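TCP pilus virulence regulatory protein (PDB 5SUW) probably activates transcription of virulence genes as an AraC-family regulator, and can bind a small carboxylic acid in its cupin-like N-terminal domain. Local coordinates at residues A[31-36]-A[79-84]; A[20-25]-A[67-72]; A[59-64]-A[112-117]. One frame throughout, in Å; residues are numbered along the deposited sequence.

In the fold
Contacts 1 and 2 come from the two facing sheets of the cupin-like domain, and 70G lies between them, touched by both; contact 3 extends the sheet of contact 1. Their centres are about 14 Å apart for contacts 1 and 2, and about 13 Å for contact 3 from either. Phe33 joins the sheets: its CZ lies 3.9 Å from Phe69 CE2. Within one sheet, Phe33 N is 2.8 Å from Ile59 O. Gln67 of contact 2, whose NE2 is bonded to Ser65 OG, also makes a weak hydrogen bond to Asp113 O of contact 3. Leu61 of contact 3 touches 70G too, so all three contacts line the pocket, while the ligand carboxylate is hydrogen-bonded to Lys230 and to Lys31 of contact 1.

Contact 1: A[31-36]-A[79-84]; sequences KMFWID and INVSVI. With 70G (3-[(1R)-8-methyl-1,2,3,4-tetrahydronaphthalen-1-yl]propanoic acid), chain B.
Strands 31-35 and 79-84 run antiparallel, their axes 4.7 Å apart at closest, with Met32-Ile84 and Trp34-Ser82 as hydrogen-bonded pairs and Phe33-Val83 and Ile35-Val81 as non-hydrogen-bonded pairs. They are neighbours in one sheet of the cupin-like domain. Mostly apolar residues suit both faces, since one looks into the ligand pocket and the other lies under helix 121-131. On the pocket face, the Phe33 ring takes 70G over one face, C05 lying 3.7 Å from CD1, while its CB packs against Val83 CG2. Val81 CG1 reaches the same ligand at C15. On the other face, Trp34 has CG between its backbone N and carbonyl carbon (chi1 65°), which lays the indole across the neighbouring strand. Ser82, small enough to fit beneath it, makes a CH-pi contact, CB 3.9 Å from the centroid of the six-membered ring; Ile84 CD1 meets the indole edge at CH2, 3.6 Å away. Asp36 closes the strand end: its backbone N bonds to Asn80 O, and its OD1 accepts Asn80 N from above the carboxylate plane. Beside the indole, a water accepts from Ser82 OG at 2.6 Å and donates to Trp34 O and Asn80 O.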
loop_
_atom_site.group_PDB
_atom_site.type_symbol
_atom_site.label_atom_id
_atom_site.label_comp_id
_atom_site.label_asym_id
_atom_site.label_seq_id
_atom_site.Cartn_x
_atom_site.Cartn_y
_atom_site.Cartn_z
ATOM N N LYS A 31 -3.017 1.688 2.165
ATOM C CA LYS A 31 -3.343 0.313 2.492
ATOM C C LYS A 31 -3.242 0.111 3.991
ATOM O O LYS A 31 -2.400 0.724 4.654
ATOM C CB LYS A 31 -2.400 -0.667 1.787
ATOM C CG LYS A 31 -2.547 -0.615 0.301
ATOM C CD LYS A 31 -1.859 -1.744 -0.411
ATOM C CE LYS A 31 -2.124 -1.601 -1.889
ATOM N NZ LYS A 31 -1.875 -2.889 -2.545
ATOM N N MET A 32 -4.095 -0.764 4.523
ATOM C CA MET A 32 -3.939 -1.208 5.901
ATOM C C MET A 32 -4.178 -2.704 5.984
ATOM O O MET A 32 -4.914 -3.273 5.173
ATOM C CB MET A 32 -4.859 -0.456 6.871
ATOM C CG MET A 32 -6.290 -0.321 6.490
ATOM S SD MET A 32 -7.003 1.029 7.467
ATOM C CE MET A 32 -6.047 2.368 6.783
ATOM N N PHE A 33 -3.508 -3.349 6.944
ATOM C CA PHE A 33 -3.704 -4.782 7.105
ATOM C C PHE A 33 -3.595 -5.186 8.570
ATOM O O PHE A 33 -2.990 -4.498 9.397
ATOM C CB PHE A 33 -2.741 -5.601 6.222
ATOM C CG PHE A 33 -1.274 -5.509 6.596
ATOM C CD1 PHE A 33 -0.439 -4.590 5.974
ATOM C CD2 PHE A 33 -0.714 -6.404 7.492
ATOM C CE1 PHE A 33 0.923 -4.534 6.275
ATOM C CE2 PHE A 33 0.641 -6.353 7.800
ATOM C CZ PHE A 33 1.460 -5.422 7.179
ATOM N N TRP A 34 -4.234 -6.307 8.878
ATOM C CA TRP A 34 -4.167 -6.905 10.199
ATOM C C TRP A 34 -4.409 -8.396 10.047
ATOM O O TRP A 34 -5.010 -8.857 9.064
ATOM C CB TRP A 34 -5.188 -6.289 11.161
ATOM C CG TRP A 34 -6.585 -6.572 10.753
ATOM C CD1 TRP A 34 -7.397 -7.557 11.235
ATOM C CD2 TRP A 34 -7.336 -5.890 9.740
ATOM N NE1 TRP A 34 -8.616 -7.523 10.592
ATOM C CE2 TRP A 34 -8.603 -6.508 9.672
ATOM C CE3 TRP A 34 -7.065 -4.801 8.900
ATOM C CZ2 TRP A 34 -9.597 -6.075 8.801
ATOM C CZ3 TRP A 34 -8.044 -4.371 8.044
ATOM C CH2 TRP A 34 -9.300 -5.012 7.994
ATOM N N ILE A 35 -3.904 -9.145 11.020
ATOM C CA ILE A 35 -4.203 -10.566 11.137
ATOM C C ILE A 35 -5.454 -10.725 11.993
ATOM O O ILE A 35 -5.788 -9.871 12.821
ATOM C CB ILE A 35 -3.019 -11.348 11.734
ATOM C CG1 ILE A 35 -2.954 -11.137 13.261
ATOM C CG2 ILE A 35 -1.704 -10.909 11.062
ATOM C CD1 ILE A 35 -1.669 -11.688 13.892
ATOM N N ASP A 36 -6.157 -11.839 11.792
ATOM C CA ASP A 36 -7.430 -12.060 12.468
ATOM C C ASP A 36 -7.304 -12.895 13.739
ATOM O O ASP A 36 -8.262 -12.953 14.515
ATOM C CB ASP A 36 -8.442 -12.727 11.510
ATOM C CG ASP A 36 -8.153 -14.217 11.263
ATOM O OD1 ASP A 36 -7.025 -14.692 11.532
ATOM O OD2 ASP A 36 -9.072 -14.919 10.779
ATOM N N ILE A 79 -3.777 -18.421 9.990
ATOM C CA ILE A 79 -4.003 -16.997 10.190
ATOM C C ILE A 79 -4.509 -16.417 8.877
ATOM O O ILE A 79 -3.943 -16.691 7.812
ATOM C CB ILE A 79 -2.711 -16.280 10.637
ATOM C CG1 ILE A 79 -2.357 -16.617 12.087
ATOM C CG2 ILE A 79 -2.822 -14.781 10.447
ATOM C CD1 ILE A 79 -1.015 -16.029 12.526
ATOM N N ASN A 80 -5.562 -15.620 8.947
ATOM C CA ASN A 80 -6.012 -14.849 7.798
ATOM C C ASN A 80 -5.544 -13.408 7.950
ATOM O O ASN A 80 -5.833 -12.759 8.966
ATOM C CB ASN A 80 -7.530 -14.914 7.660
ATOM C CG ASN A 80 -8.001 -16.278 7.259
ATOM O OD1 ASN A 80 -8.803 -16.895 7.954
ATOM N ND2 ASN A 80 -7.479 -16.777 6.143
ATOM N N VAL A 81 -4.813 -12.920 6.945
ATOM C CA VAL A 81 -4.425 -11.520 6.852
ATOM C C VAL A 81 -5.412 -10.805 5.940
ATOM O O VAL A 81 -5.627 -11.226 4.793
ATOM C CB VAL A 81 -2.991 -11.378 6.320
ATOM C CG1 VAL A 81 -2.529 -9.937 6.465
ATOM C CG2 VAL A 81 -2.084 -12.344 7.043
ATOM N N SER A 82 -6.015 -9.728 6.448
ATOM C CA SER A 82 -6.930 -8.887 5.684
ATOM C C SER A 82 -6.211 -7.620 5.253
ATOM O O SER A 82 -5.555 -6.973 6.067
ATOM C CB SER A 82 -8.177 -8.519 6.500
ATOM O OG SER A 82 -8.792 -9.679 7.017
ATOM N N VAL A 83 -6.359 -7.260 3.983
ATOM C CA VAL A 83 -5.752 -6.058 3.421
ATOM C C VAL A 83 -6.843 -5.189 2.814
ATOM O O VAL A 83 -7.685 -5.678 2.050
ATOM C CB VAL A 83 -4.699 -6.396 2.353
ATOM C CG1 VAL A 83 -3.987 -5.098 1.882
ATOM C CG2 VAL A 83 -3.711 -7.433 2.891
ATOM N N ILE A 84 -6.812 -3.900 3.138
ATOM C CA ILE A 84 -7.711 -2.916 2.555
ATOM C C ILE A 84 -6.876 -1.919 1.768
ATOM O O ILE A 84 -5.911 -1.353 2.294
ATOM C CB ILE A 84 -8.547 -2.193 3.624
ATOM C CG1 ILE A 84 -9.408 -3.195 4.376
ATOM C CG2 ILE A 84 -9.407 -1.106 2.984
ATOM C CD1 ILE A 84 -10.195 -2.558 5.528
HETATM C C10 70G B . -0.988 -7.072 -1.895
HETATM C C11 70G B . -1.480 -5.738 -2.475
HETATM C C14 70G B . 0.214 -8.744 3.754
HETATM C C15 70G B . -0.005 -10.066 3.561
HETATM C C01 70G B . -0.098 -10.408 -0.297
HETATM C C02 70G B . 0.010 -9.769 1.131
HETATM C C03 70G B . 0.239 -8.401 1.336
HETATM C C04 70G B . 0.347 -7.889 2.651
HETATM C C05 70G B . 0.597 -6.391 2.958
HETATM C C06 70G B . 0.729 -5.470 1.740
HETATM C C07 70G B . 1.175 -6.244 0.442
HETATM C C08 70G B . 0.394 -7.469 0.139
HETATM C C09 70G B . -0.939 -7.031 -0.375
HETATM O O12 70G B . -0.797 -5.142 -3.420
HETATM O O13 70G B . -2.469 -5.225 -2.067
HETATM C C16 70G B . -0.117 -10.604 2.227
HETATM O O HOH W 1 -7.536 -10.398 9.222
#

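Contact 2: A[20-25]-A[67-72]; sequences YIFNNL and QRFSLT. With 70G (3-[(1R)-8-methyl-1,2,3,4-tetrahydronaphthalen-1-yl]propanoic acid), chain B.
Phe22 and Phe69, a hydrogen-bonded antiparallel pair, meet through their rings: Phe22 CD2 stands over one face of Phe69, 3.5 Å from its CZ, with the planes inclined at 57°. The pocket ligand 70G is held by this side of the sheet. Phe22 CZ comes within 3.4 Å of C03, Tyr20 lays a ring face against C16, and Leu25 CD2 touches C07; the edge of Phe69 is turned to C05. Aromatic and branched aliphatic side chains suit a fused hydrocarbon ring system, offering broad apolar surfaces; the one hydroxyl among them, Tyr20 OH, is satisfied by Arg13 O of strand 7-14.

Backbone pairing puts Tyr20, Phe22 and Phe69 on one face of the sheet. Phe69 CG sits between its backbone N and carbonyl carbon (chi1 69°), which brings the ring end toward Phe22. Past Phe22 the register slips by one residue in a G1 beta bulge, where Asn24 and Leu25 both face Gln67. Asn24 has positive phi (54°), a conformation asparagine tolerates well, and the extra residue returns Leu25 to the ligand side. Gln67 N then bonds to Leu25 O at 2.7 Å, and Leu25 N to Gln67 O.

Farther out, Arg68 extends past the bulge, with Asn24 OD1 3.0 Å from its NE. A water accepts from Asn23 ND2 and, at 3.3 Å, from Arg68 NE. The guanidinium is also bonded to Asn46 OD1 and Arg209 O. These two segments thus offer the ligand shape and apolar surface but no hydrogen bond; its polar hold comes from Lys31 and Lys230 at the carboxylate.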
loop_
_atom_site.group_PDB
_atom_site.type_symbol
_atom_site.label_atom_id
_atom_site.label_comp_id
_atom_site.label_asym_id
_atom_site.label_seq_id
_atom_site.Cartn_x
_atom_site.Cartn_y
_atom_site.Cartn_z
ATOM N N TYR A 20 5.486 -14.174 4.330
ATOM C CA TYR A 20 5.389 -13.277 3.194
ATOM C C TYR A 20 6.584 -12.325 3.224
ATOM O O TYR A 20 6.978 -11.850 4.295
ATOM C CB TYR A 20 4.071 -12.503 3.249
ATOM C CG TYR A 20 2.849 -13.348 2.970
ATOM C CD1 TYR A 20 2.777 -14.146 1.839
ATOM C CD2 TYR A 20 1.756 -13.334 3.834
ATOM C CE1 TYR A 20 1.650 -14.914 1.576
ATOM C CE2 TYR A 20 0.631 -14.095 3.584
ATOM C CZ TYR A 20 0.583 -14.888 2.455
ATOM O OH TYR A 20 -0.534 -15.658 2.198
ATOM N N ILE A 21 7.187 -12.076 2.059
ATOM C CA ILE A 21 8.389 -11.246 1.982
ATOM C C ILE A 21 8.246 -10.258 0.826
ATOM O O ILE A 21 8.069 -10.667 -0.331
ATOM C CB ILE A 21 9.668 -12.078 1.814
ATOM C CG1 ILE A 21 9.798 -13.091 2.941
ATOM C CG2 ILE A 21 10.885 -11.164 1.821
ATOM C CD1 ILE A 21 10.993 -14.020 2.802
ATOM N N PHE A 22 8.359 -8.967 1.131
ATOM C CA PHE A 22 8.136 -7.910 0.158
ATOM C C PHE A 22 9.378 -7.043 0.033
ATOM O O PHE A 22 9.932 -6.582 1.036
ATOM C CB PHE A 22 6.926 -7.075 0.547
ATOM C CG PHE A 22 5.721 -7.909 0.847
ATOM C CD1 PHE A 22 5.075 -8.617 -0.179
ATOM C CD2 PHE A 22 5.245 -8.023 2.158
ATOM C CE1 PHE A 22 3.957 -9.416 0.086
ATOM C CE2 PHE A 22 4.121 -8.820 2.439
ATOM C CZ PHE A 22 3.478 -9.525 1.404
ATOM N N ASN A 23 9.823 -6.843 -1.201
ATOM C CA ASN A 23 11.017 -6.054 -1.460
ATOM C C ASN A 23 10.717 -5.086 -2.590
ATOM O O ASN A 23 10.258 -5.500 -3.659
ATOM C CB ASN A 23 12.208 -6.951 -1.791
ATOM C CG ASN A 23 13.473 -6.159 -2.039
ATOM O OD1 ASN A 23 14.183 -6.391 -3.011
ATOM N ND2 ASN A 23 13.736 -5.188 -1.181
ATOM N N ASN A 24 10.946 -3.799 -2.336
ATOM C CA ASN A 24 10.641 -2.745 -3.297
ATOM C C ASN A 24 9.186 -2.832 -3.730
ATOM O O ASN A 24 8.839 -2.657 -4.904
ATOM C CB ASN A 24 11.592 -2.786 -4.494
ATOM C CG ASN A 24 13.020 -2.397 -4.113
ATOM O OD1 ASN A 24 13.271 -1.867 -3.026
ATOM N ND2 ASN A 24 13.961 -2.657 -5.014
ATOM N N LEU A 25 8.330 -3.130 -2.760
ATOM C CA LEU A 25 6.896 -3.072 -2.972
ATOM C C LEU A 25 6.460 -1.618 -2.942
ATOM O O LEU A 25 6.588 -0.947 -1.910
ATOM C CB LEU A 25 6.168 -3.876 -1.902
ATOM C CG LEU A 25 4.652 -3.880 -1.979
ATOM C CD1 LEU A 25 4.185 -4.488 -3.282
ATOM C CD2 LEU A 25 4.127 -4.663 -0.798
ATOM N N GLN A 67 8.208 -0.365 0.184
ATOM C CA GLN A 67 8.206 -1.175 1.396
ATOM C C GLN A 67 9.160 -2.358 1.273
ATOM O O GLN A 67 9.261 -2.991 0.216
ATOM C CB GLN A 67 6.793 -1.678 1.715
ATOM C CG GLN A 67 5.809 -0.572 2.052
ATOM C CD GLN A 67 6.043 0.050 3.417
ATOM O OE1 GLN A 67 6.720 -0.525 4.273
ATOM N NE2 GLN A 67 5.477 1.236 3.625
ATOM N N ARG A 68 9.859 -2.645 2.371
ATOM C CA ARG A 68 10.725 -3.812 2.475
ATOM C C ARG A 68 10.459 -4.413 3.848
ATOM O O ARG A 68 10.975 -3.932 4.858
ATOM C CB ARG A 68 12.196 -3.445 2.287
ATOM C CG ARG A 68 12.460 -2.599 1.034
ATOM C CD ARG A 68 13.907 -2.080 0.995
ATOM N NE ARG A 68 14.180 -1.337 -0.235
ATOM C CZ ARG A 68 14.006 -0.026 -0.386
ATOM N NH1 ARG A 68 13.561 0.720 0.622
ATOM N NH2 ARG A 68 14.282 0.542 -1.554
ATOM N N PHE A 69 9.629 -5.441 3.891
ATOM C CA PHE A 69 9.352 -6.072 5.166
ATOM C C PHE A 69 8.909 -7.503 4.928
ATOM O O PHE A 69 8.569 -7.897 3.807
ATOM C CB PHE A 69 8.301 -5.291 5.973
ATOM C CG PHE A 69 6.922 -5.329 5.391
ATOM C CD1 PHE A 69 6.516 -4.378 4.473
ATOM C CD2 PHE A 69 6.018 -6.309 5.780
ATOM C CE1 PHE A 69 5.243 -4.413 3.943
ATOM C CE2 PHE A 69 4.749 -6.344 5.261
ATOM C CZ PHE A 69 4.358 -5.397 4.334
ATOM N N SER A 70 8.944 -8.283 6.001
ATOM C CA SER A 70 8.410 -9.627 5.987
ATOM C C SER A 70 7.403 -9.771 7.117
ATOM O O SER A 70 7.457 -9.075 8.136
ATOM C CB SER A 70 9.508 -10.682 6.119
ATOM O OG SER A 70 10.276 -10.483 7.291
ATOM N N LEU A 71 6.468 -10.685 6.904
ATOM C CA LEU A 71 5.461 -11.029 7.891
ATOM C C LEU A 71 5.511 -12.535 8.064
ATOM O O LEU A 71 5.370 -13.268 7.077
ATOM C CB LEU A 71 4.079 -10.574 7.427
ATOM C CG LEU A 71 2.963 -10.614 8.447
ATOM C CD1 LEU A 71 3.244 -9.555 9.488
ATOM C CD2 LEU A 71 1.660 -10.339 7.722
ATOM N N THR A 72 5.722 -12.993 9.304
ATOM C CA THR A 72 5.858 -14.415 9.613
ATOM C C THR A 72 4.824 -14.839 10.646
ATOM O O THR A 72 4.652 -14.169 11.667
ATOM C CB THR A 72 7.253 -14.764 10.158
ATOM O OG1 THR A 72 8.274 -14.295 9.267
ATOM C CG2 THR A 72 7.384 -16.278 10.330
HETATM C C10 70G B . -0.988 -7.072 -1.895
HETATM C C11 70G B . -1.480 -5.738 -2.475
HETATM C C14 70G B . 0.214 -8.744 3.754
HETATM C C15 70G B . -0.005 -10.066 3.561
HETATM C C01 70G B . -0.098 -10.408 -0.297
HETATM C C02 70G B . 0.010 -9.769 1.131
HETATM C C03 70G B . 0.239 -8.401 1.336
HETATM C C04 70G B . 0.347 -7.889 2.651
HETATM C C05 70G B . 0.597 -6.391 2.958
HETATM C C06 70G B . 0.729 -5.470 1.740
HETATM C C07 70G B . 1.175 -6.244 0.442
HETATM C C08 70G B . 0.394 -7.469 0.139
HETATM C C09 70G B . -0.939 -7.031 -0.375
HETATM O O12 70G B . -0.797 -5.142 -3.420
HETATM O O13 70G B . -2.469 -5.225 -2.067
HETATM C C16 70G B . -0.117 -10.604 2.227
HETATM O O HOH W 2 15.832 -3.613 -1.901
#

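Contact 3: A[59-64]-A[112-117]; sequences ILLKKN and KDLLLW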
loop_
_atom_site.group_PDB
_atom_site.type_symbol
_atom_site.label_atom_id
_atom_site.label_comp_id
_atom_site.label_asym_id
_atom_site.label_seq_id
_atom_site.Cartn_x
_atom_site.Cartn_y
_atom_site.Cartn_z
ATOM N N ILE A 59 -1.766 -2.345 10.804
ATOM C CA ILE A 59 -0.567 -1.817 10.166
ATOM C C ILE A 59 -0.977 -1.029 8.932
ATOM O O ILE A 59 -1.775 -1.500 8.116
ATOM C CB ILE A 59 0.443 -2.925 9.836
ATOM C CG1 ILE A 59 0.960 -3.500 11.155
ATOM C CG2 ILE A 59 1.644 -2.347 9.066
ATOM C CD1 ILE A 59 1.229 -4.945 11.097
ATOM N N LEU A 60 -0.463 0.193 8.839
ATOM C CA LEU A 60 -0.797 1.167 7.814
ATOM C C LEU A 60 0.415 1.387 6.921
ATOM O O LEU A 60 1.531 1.588 7.416
ATOM C CB LEU A 60 -1.247 2.486 8.455
ATOM C CG LEU A 60 -2.488 2.384 9.365
ATOM C CD1 LEU A 60 -2.222 1.969 10.822
ATOM C CD2 LEU A 60 -3.324 3.658 9.283
ATOM N N LEU A 61 0.205 1.321 5.615
ATOM C CA LEU A 61 1.263 1.564 4.638
ATOM C C LEU A 61 0.929 2.847 3.895
ATOM O O LEU A 61 -0.168 2.982 3.339
ATOM C CB LEU A 61 1.411 0.396 3.666
ATOM C CG LEU A 61 1.609 -0.928 4.409
ATOM C CD1 LEU A 61 1.519 -2.166 3.492
ATOM C CD2 LEU A 61 2.933 -0.883 5.179
ATOM N N LYS A 62 1.868 3.784 3.896
ATOM C CA LYS A 62 1.618 5.090 3.313
ATOM C C LYS A 62 1.694 5.035 1.790
ATOM O O LYS A 62 2.554 4.360 1.214
ATOM C CB LYS A 62 2.621 6.095 3.865
ATOM C CG LYS A 62 2.502 7.434 3.234
ATOM C CD LYS A 62 3.874 7.966 2.977
ATOM C CE LYS A 62 4.422 8.465 4.259
ATOM N NZ LYS A 62 3.587 9.624 4.650
ATOM N N LYS A 63 0.777 5.745 1.143
ATOM C CA LYS A 63 0.808 5.855 -0.309
ATOM C C LYS A 63 2.145 6.424 -0.778
ATOM O O LYS A 63 2.681 7.370 -0.189
ATOM C CB LYS A 63 -0.342 6.734 -0.795
ATOM C CG LYS A 63 -0.490 6.776 -2.317
ATOM C CD LYS A 63 -1.600 7.739 -2.738
ATOM C CE LYS A 63 -1.775 7.732 -4.250
ATOM N NZ LYS A 63 -2.674 8.818 -4.694
ATOM N N ASN A 64 2.697 5.807 -1.829
ATOM C CA ASN A 64 3.916 6.182 -2.526
ATOM C C ASN A 64 5.163 5.813 -1.743
ATOM O O ASN A 64 6.242 6.304 -2.072
ATOM C CB ASN A 64 3.950 7.674 -2.866
ATOM C CG ASN A 64 2.833 8.061 -3.811
ATOM O OD1 ASN A 64 2.555 7.336 -4.766
ATOM N ND2 ASN A 64 2.167 9.186 -3.539
ATOM N N LYS A 112 7.769 8.499 8.441
ATOM C CA LYS A 112 7.257 7.166 8.718
ATOM C C LYS A 112 6.312 6.708 7.612
ATOM O O LYS A 112 5.322 7.383 7.310
ATOM C CB LYS A 112 6.564 7.145 10.077
ATOM C CG LYS A 112 7.540 7.157 11.255
ATOM C CD LYS A 112 8.293 5.829 11.383
ATOM C CE LYS A 112 8.634 5.507 12.843
ATOM N NZ LYS A 112 9.082 4.092 13.024
ATOM N N ASP A 113 6.627 5.550 7.021
ATOM C CA ASP A 113 5.851 4.947 5.944
ATOM C C ASP A 113 5.038 3.734 6.381
ATOM O O ASP A 113 4.118 3.335 5.660
ATOM C CB ASP A 113 6.781 4.512 4.797
ATOM C CG ASP A 113 7.592 5.656 4.218
ATOM O OD1 ASP A 113 7.010 6.710 3.877
ATOM O OD2 ASP A 113 8.827 5.492 4.106
ATOM N N LEU A 114 5.377 3.124 7.517
ATOM C CA LEU A 114 4.710 1.934 8.042
ATOM C C LEU A 114 4.357 2.223 9.492
ATOM O O LEU A 114 5.246 2.285 10.346
ATOM C CB LEU A 114 5.609 0.700 7.931
ATOM C CG LEU A 114 4.998 -0.666 8.225
ATOM C CD1 LEU A 114 5.729 -1.773 7.475
ATOM C CD2 LEU A 114 5.040 -0.946 9.711
ATOM N N LEU A 115 3.072 2.406 9.772
ATOM C CA LEU A 115 2.609 2.808 11.091
ATOM C C LEU A 115 1.810 1.668 11.711
ATOM O O LEU A 115 1.238 0.838 10.997
ATOM C CB LEU A 115 1.766 4.092 11.015
ATOM C CG LEU A 115 2.532 5.339 10.539
ATOM C CD1 LEU A 115 2.780 5.332 9.030
ATOM C CD2 LEU A 115 1.839 6.625 10.938
ATOM N N LEU A 116 1.805 1.615 13.047
ATOM C CA LEU A 116 1.143 0.554 13.790
ATOM C C LEU A 116 0.115 1.178 14.722
ATOM O O LEU A 116 0.408 2.167 15.399
ATOM C CB LEU A 116 2.165 -0.280 14.574
ATOM C CG LEU A 116 1.734 -1.553 15.331
ATOM C CD1 LEU A 116 2.954 -2.361 15.723
ATOM C CD2 LEU A 116 0.914 -1.286 16.590
ATOM N N TRP A 117 -1.086 0.598 14.767
ATOM C CA TRP A 117 -2.114 1.047 15.699
ATOM C C TRP A 117 -2.706 -0.156 16.419
ATOM O O TRP A 117 -3.194 -1.085 15.771
ATOM C CB TRP A 117 -3.221 1.838 14.993
ATOM C CG TRP A 117 -4.230 2.358 15.985
ATOM C CD1 TRP A 117 -5.417 1.776 16.326
ATOM C CD2 TRP A 117 -4.112 3.539 16.801
ATOM N NE1 TRP A 117 -6.060 2.531 17.287
ATOM C CE2 TRP A 117 -5.279 3.615 17.600
ATOM C CE3 TRP A 117 -3.142 4.545 16.924
ATOM C CZ2 TRP A 117 -5.501 4.652 18.505
ATOM C CZ3 TRP A 117 -3.365 5.576 17.829
ATOM C CH2 TRP A 117 -4.536 5.622 18.604
#
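Leu60 N donates to Leu115 O at 2.8 Å, nearly straight at 170°, and Leu115 N returns a bond to Leu60 O. Together they make Leu60-Leu115 the hydrogen-bonded pair of two antiparallel strands at the edge of a cupin-like sheet, flanked by Ile59-Leu116 and Leu61-Leu114, both non-hydrogen-bonded. One bond farther on, Lys62 N reaches Asp113 O at 2.9 Å, carrying the pairing beyond the last residue of strand 57-61.

Leu114 is the principal apolar link on the face shared with Ile59 and Leu61. Its CG lies anti to the backbone N (chi1 -170°), and its branches spread between two partners: CD2 meets Ile59 CG2 at 3.7 Å, while CG and CD1 meet Leu61 CD2. Leu61 and Leu114 lie side by side and point the same way. This face looks into the domain interior, the Leu61 side chain lying about 4 Å from 70G at the nearest atoms. Branched aliphatic residues suit it because their methyl groups fit between one another and bring no polar side-chain atom that would need a partner. On the reverse face, Leu60 and Leu115 approach through their CB atoms, and Leu60 CD1 packs on Trp117 CB.

Lys62 folds back over the other segment. Its chain bends at chi2, chi3 and chi4, bringing CE within 3.2 Å of Asp113 OD1, although NZ remains 4.6 Å from that oxygen, beyond a salt bridge. The ammonium group is instead paired with Glu110. The nearby Asp113 carboxylate would probably still favour the lysine's positive charge.

Strand 114-118 is the outer strand of its five-stranded antiparallel sheet, with 57-61 between it and 31-35. Helix 141-159 packs on the Leu60-Leu115 face through Phe152, Val155 and Tyr159, and Phe151 meets Trp117 edge-to-face; on the Leu114 side, Tyr51 and Ile53 of strand 49-53 come from the opposing sheet.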